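Local coordinates for protein glycosyl hydrolase, BNR repeat (PDB 3B7F) that is a putative glycosyl hydrolase built as a seven-bladed beta-propeller, probably with hydrolase activity on a substrate that has not been established, at residues M24-T29 against A387-R392; I57-Q62 against V117-P122; V61-E66 against G129-G134. All blocks are in the same frame, centred on the assembly; numbering follows the deposited sequence. Where two conformers were deposited one is given.

Contact 1 (M24-T29 against A387-R392); sequences MLLVAT and AVQSAR
Leu26 and Ala391 make the closest apolar side-chain contact between strands 24-29 and 387-391, the leucine reaching diagonally past Gln389 to lay its isopropyl end on the alanine methyl, with Leu26 CD2 3.8 Å from Ala391 CB. With chi1 at -43°, CG stands beside the backbone N and leans along the strand toward this alanine. At the other end of the same face the two methyls of the pair Ala28 and Ala387 meet directly, CB to CB at 3.9 Å. Ile60 and Ile57 of strand 56-62 pack on Leu26 and Ala28 and cover that part of the face.

The backbone ladder is complete. Met24, Leu26 and Ala28 each exchange two hydrogen bonds with Ala391, Gln389 and Ala387 in an antiparallel register. Leu26 N to Gln389 O is the shortest, at 2.8 Å; Ala387 N to Ala28 O, at 3.3 Å, is the longest.

The opposite face is looser across the pair: Leu25 CB lies 4.2 Å from Val388 CG1, and Val27 CG1 is 4.5 Å from Val388 CG2. Here Ile365 of the neighbouring blade touches all three residues. Exposure rises at the Met24 and Ser390 end. Selenomethionine Met24, on the face of Leu26, touches Ala391 through CB, 4.1 Å from the alanine CB, while its selenium end leads away. Gln389, on that face too, is partly exposed in mid-strand; its chain bends at chi2 (71°), carrying the amide away from strand 24-29. Ser390, partly exposed on the other face, gives its OG to Ala348 O.

Strand 385-391, from the C-terminus, thus completes a four-stranded sheet whose other three strands come from the N-terminus, the "Velcro" ring closure characteristic of beta-propellers.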
loop_
_atom_site.group_PDB
_atom_site.type_symbol
_atom_site.label_atom_id
_atom_site.label_comp_id
_atom_site.label_asym_id
_atom_site.label_seq_id
_atom_site.Cartn_x
_atom_site.Cartn_y
_atom_site.Cartn_z
HETATM N N MSE A 24 -5.554 3.202 16.054
HETATM C CA MSE A 24 -4.217 2.725 16.190
HETATM C C MSE A 24 -3.561 2.854 14.839
HETATM O O MSE A 24 -4.211 2.641 13.836
HETATM C CB MSE A 24 -4.218 1.276 16.647
HETATM C CG MSE A 24 -2.806 0.690 16.824
HETATM SE SE MSE A 24 -2.776 -0.954 17.874
HETATM C CE MSE A 24 -3.176 -0.094 19.602
ATOM N N LEU A 25 -2.282 3.227 14.823
ATOM C CA LEU A 25 -1.486 3.296 13.592
ATOM C C LEU A 25 -0.336 2.338 13.816
ATOM O O LEU A 25 0.254 2.365 14.860
ATOM C CB LEU A 25 -0.965 4.704 13.298
ATOM C CG LEU A 25 -1.984 5.837 13.168
ATOM C CD1 LEU A 25 -1.218 7.133 12.992
ATOM C CD2 LEU A 25 -3.000 5.609 12.011
ATOM N N LEU A 26 -0.073 1.486 12.837
ATOM C CA LEU A 26 0.948 0.445 12.867
ATOM C C LEU A 26 2.025 0.954 11.942
ATOM O O LEU A 26 1.785 1.020 10.733
ATOM C CB LEU A 26 0.363 -0.869 12.340
ATOM C CG LEU A 26 -1.042 -1.275 12.800
ATOM C CD1 LEU A 26 -1.426 -2.651 12.137
ATOM C CD2 LEU A 26 -1.136 -1.322 14.312
ATOM N N VAL A 27 3.201 1.292 12.505
ATOM C CA VAL A 27 4.245 1.980 11.804
ATOM C C VAL A 27 5.469 1.098 11.592
ATOM O O VAL A 27 6.146 0.733 12.560
ATOM C CB VAL A 27 4.692 3.255 12.590
ATOM C CG1 VAL A 27 5.723 4.041 11.783
ATOM C CG2 VAL A 27 3.491 4.129 12.969
ATOM N N ALA A 28 5.757 0.797 10.326
ATOM C CA ALA A 28 6.876 -0.040 9.926
ATOM C C ALA A 28 8.024 0.853 9.518
ATOM O O ALA A 28 7.836 1.749 8.690
ATOM C CB ALA A 28 6.470 -0.951 8.749
ATOM N N THR A 29 9.200 0.635 10.114
ATOM C CA THR A 29 10.382 1.414 9.776
ATOM C C THR A 29 11.555 0.497 9.522
ATOM O O THR A 29 11.543 -0.699 9.856
ATOM C CB THR A 29 10.800 2.437 10.884
ATOM O OG1 THR A 29 11.617 1.792 11.861
ATOM C CG2 THR A 29 9.593 3.108 11.533
ATOM N N ALA A 387 5.912 2.051 6.055
ATOM C CA ALA A 387 4.469 1.881 6.057
ATOM C C ALA A 387 3.783 2.402 7.305
ATOM O O ALA A 387 4.338 2.346 8.396
ATOM C CB ALA A 387 4.128 0.386 5.899
ATOM N N VAL A 388 2.548 2.878 7.115
ATOM C CA VAL A 388 1.683 3.359 8.185
ATOM C C VAL A 388 0.337 2.789 7.805
ATOM O O VAL A 388 -0.074 2.930 6.669
ATOM C CB VAL A 388 1.626 4.881 8.310
ATOM C CG1 VAL A 388 0.716 5.278 9.469
ATOM C CG2 VAL A 388 3.038 5.471 8.495
ATOM N N GLN A 389 -0.300 2.110 8.751
ATOM C CA GLN A 389 -1.553 1.439 8.559
ATOM C C GLN A 389 -2.495 1.660 9.748
ATOM O O GLN A 389 -2.099 1.507 10.891
ATOM C CB GLN A 389 -1.230 -0.036 8.411
ATOM C CG GLN A 389 -2.370 -0.949 8.125
ATOM C CD GLN A 389 -2.937 -0.819 6.722
ATOM O OE1 GLN A 389 -2.212 -0.910 5.737
ATOM N NE2 GLN A 389 -4.252 -0.667 6.637
ATOM N N SER A 390 -3.743 2.010 9.474
ATOM C CA SER A 390 -4.746 2.129 10.533
ATOM C C SER A 390 -5.189 0.739 11.037
ATOM O O SER A 390 -5.085 -0.272 10.323
ATOM C CB SER A 390 -5.952 2.935 10.074
ATOM O OG SER A 390 -6.534 2.382 8.914
ATOM N N ALA A 391 -5.641 0.708 12.296
ATOM C CA ALA A 391 -6.060 -0.505 12.975
ATOM C C ALA A 391 -7.020 -0.147 14.097
ATOM O O ALA A 391 -7.021 0.993 14.600
ATOM C CB ALA A 391 -4.854 -1.284 13.513
ATOM N N ARG A 392 -7.863 -1.107 14.440
ATOM C CA ARG A 392 -8.834 -0.981 15.531
ATOM C C ARG A 392 -8.247 -1.657 16.747
ATOM O O ARG A 392 -7.977 -2.847 16.687
ATOM C CB ARG A 392 -10.157 -1.671 15.189
ATOM C CG ARG A 392 -11.064 -0.816 14.309
ATOM C CD ARG A 392 -12.374 -1.488 13.860
ATOM N NE ARG A 392 -12.965 -2.381 14.871
ATOM C CZ ARG A 392 -13.189 -3.702 14.750
ATOM N NH1 ARG A 392 -12.948 -4.385 13.612
ATOM N NH2 ARG A 392 -13.720 -4.360 15.784
#

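Contact 2 (I57-Q62 against V117-P122); sequences IHHIVQ and VFWLTP
A histidine side chain takes the place of a backbone partner here: Leu120 N donates to His59 ND1 at 3.0 Å, with an N-H...N angle of 154° and the donor lying in the imidazole plane. It is the sole hydrogen bond between the two segments, although strands 57-62 and 117-122 run nearly parallel, 7° apart, with axes approaching to 5.9 Å. The strands belong to different sheets, and side chains fill the space between them.

The His59 ring reaches across because its CG lies trans to the backbone N (chi1 -154°). Val61 CG2 covers the centre of one imidazole face. The ring edge meets Trp119 in an edge-to-face pair, with His59 CE1 above the indole, 4.1 Å from Trp119 CD2. The bond to Leu120 and these contacts together restrict rotation of the imidazole.

Farther along, Val61 and Leu120 run alongside in opposite senses, with Val61 CG2 4.1 Å from Leu120 CB, and Val61 CG1 rests 4.3 Å from Pro122 CD. At the other end His58 CB lies 3.5 Å from Val117 O, and the His58 ring stacks with His116 and Tyr386.

A classic beta bulge sets Phe118 and Trp119 opposite the single residue Gly134 in the adjacent strand, just where Trp119 meets His59. This side-chain packing between the innermost strands of successive four-stranded blades is characteristic of the centre of a beta-propeller.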
loop_
_atom_site.group_PDB
_atom_site.type_symbol
_atom_site.label_atom_id
_atom_site.label_comp_id
_atom_site.label_asym_id
_atom_site.label_seq_id
_atom_site.Cartn_x
_atom_site.Cartn_y
_atom_site.Cartn_z
ATOM N N ILE A 57 11.317 -3.483 9.010
ATOM C CA ILE A 57 9.929 -3.878 8.985
ATOM C C ILE A 57 9.292 -3.249 7.768
ATOM O O ILE A 57 9.278 -2.025 7.632
ATOM C CB ILE A 57 9.140 -3.450 10.267
ATOM C CG1 ILE A 57 9.944 -3.714 11.558
ATOM C CG2 ILE A 57 7.729 -4.116 10.258
ATOM C CD1 ILE A 57 10.451 -5.171 11.775
ATOM N N HIS A 58 8.733 -4.088 6.905
ATOM C CA HIS A 58 8.111 -3.621 5.675
ATOM C C HIS A 58 6.626 -3.312 5.686
ATOM O O HIS A 58 6.188 -2.455 4.924
ATOM C CB HIS A 58 8.425 -4.611 4.548
ATOM C CG HIS A 58 9.821 -4.468 4.056
ATOM N ND1 HIS A 58 10.176 -3.479 3.162
ATOM C CD2 HIS A 58 10.961 -5.119 4.389
ATOM C CE1 HIS A 58 11.478 -3.552 2.942
ATOM N NE2 HIS A 58 11.977 -4.535 3.676
ATOM N N HIS A 59 5.857 -4.011 6.499
ATOM C CA HIS A 59 4.419 -3.848 6.509
ATOM C C HIS A 59 3.832 -4.495 7.763
ATOM O O HIS A 59 4.257 -5.578 8.142
ATOM C CB HIS A 59 3.854 -4.508 5.254
ATOM C CG HIS A 59 2.542 -3.958 4.775
ATOM N ND1 HIS A 59 1.755 -4.650 3.891
ATOM C CD2 HIS A 59 1.882 -2.802 5.035
ATOM C CE1 HIS A 59 0.680 -3.935 3.604
ATOM N NE2 HIS A 59 0.749 -2.799 4.267
ATOM N N ILE A 60 2.890 -3.806 8.410
ATOM C CA ILE A 60 2.223 -4.331 9.600
ATOM C C ILE A 60 0.746 -4.144 9.289
ATOM O O ILE A 60 0.314 -3.013 9.026
ATOM C CB ILE A 60 2.609 -3.616 10.944
ATOM C CG1 ILE A 60 4.118 -3.336 11.053
ATOM C CG2 ILE A 60 2.143 -4.473 12.130
ATOM C CD1 ILE A 60 4.478 -2.428 12.190
ATOM N N VAL A 61 -0.004 -5.245 9.261
ATOM C CA VAL A 61 -1.417 -5.211 8.911
ATOM C C VAL A 61 -2.246 -5.980 9.934
ATOM O O VAL A 61 -1.868 -7.065 10.345
ATOM C CB VAL A 61 -1.652 -5.815 7.527
ATOM C CG1 VAL A 61 -3.136 -5.704 7.149
ATOM C CG2 VAL A 61 -0.747 -5.150 6.477
ATOM N N GLN A 62 -3.367 -5.393 10.337
ATOM C CA GLN A 62 -4.340 -6.031 11.216
ATOM C C GLN A 62 -5.335 -6.798 10.353
ATOM O O GLN A 62 -5.700 -6.320 9.271
ATOM C CB GLN A 62 -5.122 -4.988 11.977
ATOM C CG GLN A 62 -6.193 -5.545 12.901
ATOM C CD GLN A 62 -6.859 -4.464 13.665
ATOM O OE1 GLN A 62 -7.418 -3.534 13.089
ATOM N NE2 GLN A 62 -6.792 -4.553 14.975
ATOM N N VAL A 117 9.552 -9.874 2.120
ATOM C CA VAL A 117 8.105 -9.850 1.987
ATOM C C VAL A 117 7.796 -8.372 2.049
ATOM O O VAL A 117 8.115 -7.706 3.041
ATOM C CB VAL A 117 7.394 -10.604 3.100
ATOM C CG1 VAL A 117 5.858 -10.519 2.919
ATOM C CG2 VAL A 117 7.874 -12.053 3.133
ATOM N N PHE A 118 7.190 -7.847 0.996
ATOM C CA PHE A 118 6.920 -6.420 0.902
ATOM C C PHE A 118 5.507 -6.006 1.332
ATOM O O PHE A 118 5.339 -4.981 1.985
ATOM C CB PHE A 118 7.157 -5.970 -0.535
ATOM C CG PHE A 118 6.975 -4.507 -0.734
ATOM C CD1 PHE A 118 7.948 -3.630 -0.307
ATOM C CD2 PHE A 118 5.846 -4.002 -1.345
ATOM C CE1 PHE A 118 7.788 -2.262 -0.466
ATOM C CE2 PHE A 118 5.679 -2.629 -1.501
ATOM C CZ PHE A 118 6.642 -1.768 -1.061
ATOM N N TRP A 119 4.511 -6.806 0.963
ATOM C CA TRP A 119 3.104 -6.474 1.162
ATOM C C TRP A 119 2.306 -7.641 1.685
ATOM O O TRP A 119 2.479 -8.729 1.200
ATOM C CB TRP A 119 2.539 -6.131 -0.207
ATOM C CG TRP A 119 1.192 -5.534 -0.201
ATOM C CD1 TRP A 119 -0.006 -6.159 -0.023
ATOM C CD2 TRP A 119 0.901 -4.169 -0.465
ATOM N NE1 TRP A 119 -1.030 -5.243 -0.118
ATOM C CE2 TRP A 119 -0.496 -4.018 -0.410
ATOM C CE3 TRP A 119 1.693 -3.055 -0.742
ATOM C CZ2 TRP A 119 -1.118 -2.803 -0.612
ATOM C CZ3 TRP A 119 1.072 -1.855 -0.975
ATOM C CH2 TRP A 119 -0.325 -1.735 -0.901
ATOM N N LEU A 120 1.360 -7.371 2.583
ATOM C CA LEU A 120 0.487 -8.365 3.206
ATOM C C LEU A 120 -0.960 -7.916 3.019
ATOM O O LEU A 120 -1.294 -6.757 3.293
ATOM C CB LEU A 120 0.794 -8.489 4.702
ATOM C CG LEU A 120 2.126 -9.105 5.153
ATOM C CD1 LEU A 120 2.345 -8.794 6.632
ATOM C CD2 LEU A 120 2.163 -10.605 4.860
ATOM N N THR A 121 -1.812 -8.832 2.569
ATOM C CA THR A 121 -3.250 -8.572 2.349
ATOM C C THR A 121 -4.074 -9.654 3.028
ATOM O O THR A 121 -3.829 -10.829 2.777
ATOM C CB THR A 121 -3.594 -8.581 0.854
ATOM O OG1 THR A 121 -2.917 -7.501 0.236
ATOM C CG2 THR A 121 -5.051 -8.395 0.621
ATOM N N PRO A 122 -5.049 -9.268 3.877
ATOM C CA PRO A 122 -5.878 -10.285 4.454
ATOM C C PRO A 122 -6.946 -10.685 3.431
ATOM O O PRO A 122 -7.429 -9.857 2.637
ATOM C CB PRO A 122 -6.486 -9.596 5.688
ATOM C CG PRO A 122 -6.319 -8.161 5.478
ATOM C CD PRO A 122 -5.475 -7.924 4.302
#

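Contact 3 (V61-E66 against G129-G134); sequences VQDPRE and GTWYAG
One face of the Trp131 indole carries Arg65 NH2 near its border, while Gly129 O and a water lie at its edge; the Arg65 guanidinium has Gly129 N and a second water over one face, with Asp63 OD1 and Trp131 NE1 at its edge. The planes of guanidinium and indole are 72° apart, and any cation-pi attraction is weak at this separation.

An Asx turn shapes the loop leaving the first strand of one propeller blade: Asp63 OD1 accepts from Arg65 N at 3.1 Å. The same oxygen uses its syn lone pair for Arg65 NE, 2.9 Å away at 169°, forming a salt bridge to which NH2 adds a weak bond with OD2. So gripped, the guanidinium turns its NH1/NH2 end to the next blade, where Arg65 NH2 binds Thr130 O at 2.9 Å. A weaker bond from NH1 shares that carbonyl, and His124 O is another NH1 partner.

Trp131 fills the rest of the interface. Asp63 CB is 3.6 Å from Trp131 CZ2, and Val61 CG1 lies 3.9 Å from Trp131 CZ3. Trp131 also touches Trp150, which ends an S-x-D-x-G-x-x-W sequence, the Asp box of BNR repeats.

Water completes the polar network. One molecule bridges Asp63 OD2 and Trp131 NE1. Glu66, whose OE1 forms a salt bridge with Arg69 NE, takes part through OE2: the other water accepts from Gly129 N at 2.8 Å and donates to both Asp63 OD2 and, at 2.7 Å, Glu66 OE2.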
loop_
_atom_site.group_PDB
_atom_site.type_symbol
_atom_site.label_atom_id
_atom_site.label_comp_id
_atom_site.label_asym_id
_atom_site.label_seq_id
_atom_site.Cartn_x
_atom_site.Cartn_y
_atom_site.Cartn_z
ATOM N N VAL A 61 -0.004 -5.245 9.261
ATOM C CA VAL A 61 -1.417 -5.211 8.911
ATOM C C VAL A 61 -2.246 -5.980 9.934
ATOM O O VAL A 61 -1.868 -7.065 10.345
ATOM C CB VAL A 61 -1.652 -5.815 7.527
ATOM C CG1 VAL A 61 -3.136 -5.704 7.149
ATOM C CG2 VAL A 61 -0.747 -5.150 6.477
ATOM N N GLN A 62 -3.367 -5.393 10.337
ATOM C CA GLN A 62 -4.340 -6.031 11.216
ATOM C C GLN A 62 -5.335 -6.798 10.353
ATOM O O GLN A 62 -5.700 -6.320 9.271
ATOM C CB GLN A 62 -5.122 -4.988 11.977
ATOM C CG GLN A 62 -6.193 -5.545 12.901
ATOM C CD GLN A 62 -6.859 -4.464 13.665
ATOM O OE1 GLN A 62 -7.418 -3.534 13.089
ATOM N NE2 GLN A 62 -6.792 -4.553 14.975
ATOM N N ASP A 63 -5.780 -7.959 10.841
ATOM C CA ASP A 63 -6.821 -8.729 10.184
ATOM C C ASP A 63 -8.144 -8.031 10.558
ATOM O O ASP A 63 -8.523 -8.046 11.731
ATOM C CB ASP A 63 -6.811 -10.182 10.679
ATOM C CG ASP A 63 -7.645 -11.116 9.827
ATOM O OD1 ASP A 63 -8.526 -10.645 9.093
ATOM O OD2 ASP A 63 -7.397 -12.343 9.887
ATOM N N PRO A 64 -8.848 -7.423 9.579
ATOM C CA PRO A 64 -10.112 -6.775 9.926
ATOM C C PRO A 64 -11.223 -7.796 10.226
ATOM O O PRO A 64 -12.225 -7.423 10.815
ATOM C CB PRO A 64 -10.444 -5.925 8.685
ATOM C CG PRO A 64 -9.802 -6.596 7.587
ATOM C CD PRO A 64 -8.584 -7.323 8.130
ATOM N N ARG A 65 -11.035 -9.054 9.815
ATOM C CA ARG A 65 -11.962 -10.125 10.141
ATOM C C ARG A 65 -11.876 -10.500 11.615
ATOM O O ARG A 65 -12.874 -10.880 12.187
ATOM C CB ARG A 65 -11.682 -11.366 9.290
ATOM C CG ARG A 65 -11.883 -11.129 7.777
ATOM C CD ARG A 65 -11.275 -12.242 6.969
ATOM N NE ARG A 65 -9.835 -12.264 7.140
ATOM C CZ ARG A 65 -8.993 -13.091 6.531
ATOM N NH1 ARG A 65 -9.391 -13.950 5.605
ATOM N NH2 ARG A 65 -7.709 -12.996 6.817
ATOM N N GLU A 66 -10.677 -10.419 12.193
ATOM C CA GLU A 66 -10.386 -10.783 13.587
ATOM C C GLU A 66 -9.362 -9.778 14.114
ATOM O O GLU A 66 -8.164 -10.031 14.057
ATOM C CB GLU A 66 -9.835 -12.206 13.668
ATOM C CG GLU A 66 -10.705 -13.254 12.994
ATOM C CD GLU A 66 -10.173 -14.660 13.130
ATOM O OE1 GLU A 66 -9.804 -15.015 14.276
ATOM O OE2 GLU A 66 -10.164 -15.396 12.098
ATOM N N GLY A 129 -8.448 -16.684 8.254
ATOM C CA GLY A 129 -7.119 -17.276 8.284
ATOM C C GLY A 129 -6.329 -17.218 6.995
ATOM O O GLY A 129 -5.130 -17.493 7.029
ATOM N N THR A 130 -6.983 -16.866 5.877
ATOM C CA THR A 130 -6.328 -16.778 4.571
ATOM C C THR A 130 -5.730 -15.378 4.342
ATOM O O THR A 130 -6.385 -14.367 4.604
ATOM C CB THR A 130 -7.299 -17.179 3.424
ATOM O OG1 THR A 130 -7.648 -18.566 3.568
ATOM C CG2 THR A 130 -6.675 -16.952 2.033
ATOM N N TRP A 131 -4.472 -15.325 3.896
ATOM C CA TRP A 131 -3.764 -14.081 3.570
ATOM C C TRP A 131 -2.973 -14.265 2.292
ATOM O O TRP A 131 -2.690 -15.401 1.890
ATOM C CB TRP A 131 -2.732 -13.720 4.637
ATOM C CG TRP A 131 -3.269 -13.290 5.959
ATOM C CD1 TRP A 131 -3.840 -14.078 6.894
ATOM C CD2 TRP A 131 -3.215 -11.967 6.516
ATOM N NE1 TRP A 131 -4.196 -13.327 7.987
ATOM C CE2 TRP A 131 -3.824 -12.025 7.778
ATOM C CE3 TRP A 131 -2.728 -10.729 6.054
ATOM C CZ2 TRP A 131 -3.942 -10.898 8.607
ATOM C CZ3 TRP A 131 -2.860 -9.612 6.871
ATOM C CH2 TRP A 131 -3.461 -9.705 8.121
ATOM N N TYR A 132 -2.621 -13.144 1.662
ATOM C CA TYR A 132 -1.688 -13.121 0.536
ATOM C C TYR A 132 -0.484 -12.290 0.939
ATOM O O TYR A 132 -0.602 -11.387 1.738
ATOM C CB TYR A 132 -2.305 -12.533 -0.729
ATOM C CG TYR A 132 -3.370 -13.409 -1.317
ATOM C CD1 TYR A 132 -3.054 -14.411 -2.234
ATOM C CD2 TYR A 132 -4.690 -13.259 -0.933
ATOM C CE1 TYR A 132 -4.021 -15.223 -2.747
ATOM C CE2 TYR A 132 -5.657 -14.058 -1.437
ATOM C CZ TYR A 132 -5.334 -15.042 -2.344
ATOM O OH TYR A 132 -6.354 -15.823 -2.842
ATOM N N ALA A 133 0.671 -12.646 0.397
ATOM C CA ALA A 133 1.912 -11.935 0.591
ATOM C C ALA A 133 2.543 -11.647 -0.781
ATOM O O ALA A 133 2.535 -12.508 -1.671
ATOM C CB ALA A 133 2.869 -12.734 1.437
ATOM N N GLY A 134 3.064 -10.426 -0.926
ATOM C CA GLY A 134 3.802 -9.988 -2.106
ATOM C C GLY A 134 5.257 -9.781 -1.705
ATOM O O GLY A 134 5.521 -9.159 -0.682
HETATM O O HOH W 1 -5.389 -13.933 10.702
HETATM O O HOH W 2 -9.333 -14.407 9.705
#

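Contact 1 lies within one sheet, whereas contacts 2 and 3 join two successive blades. The bonding changes accordingly: a regular backbone ladder in contact 1, one histidine-to-backbone bond amid packed side chains in contact 2, and in contact 3 an arginine, fixed by a salt bridge inside its own loop, and two waters reaching the next blade's backbone and tryptophan. All three are largely buried, but contact 2, its centre about 9 Å from the chain centre, is the most central and contact 3, at about 14 Å, the most peripheral. Contacts 2 and 3 share Val61 and Gln62 on strand 56-62 and reach neighbouring strands of the same sheet. Gln62 NE2 also bonds Arg392 O, tying them to contact 1.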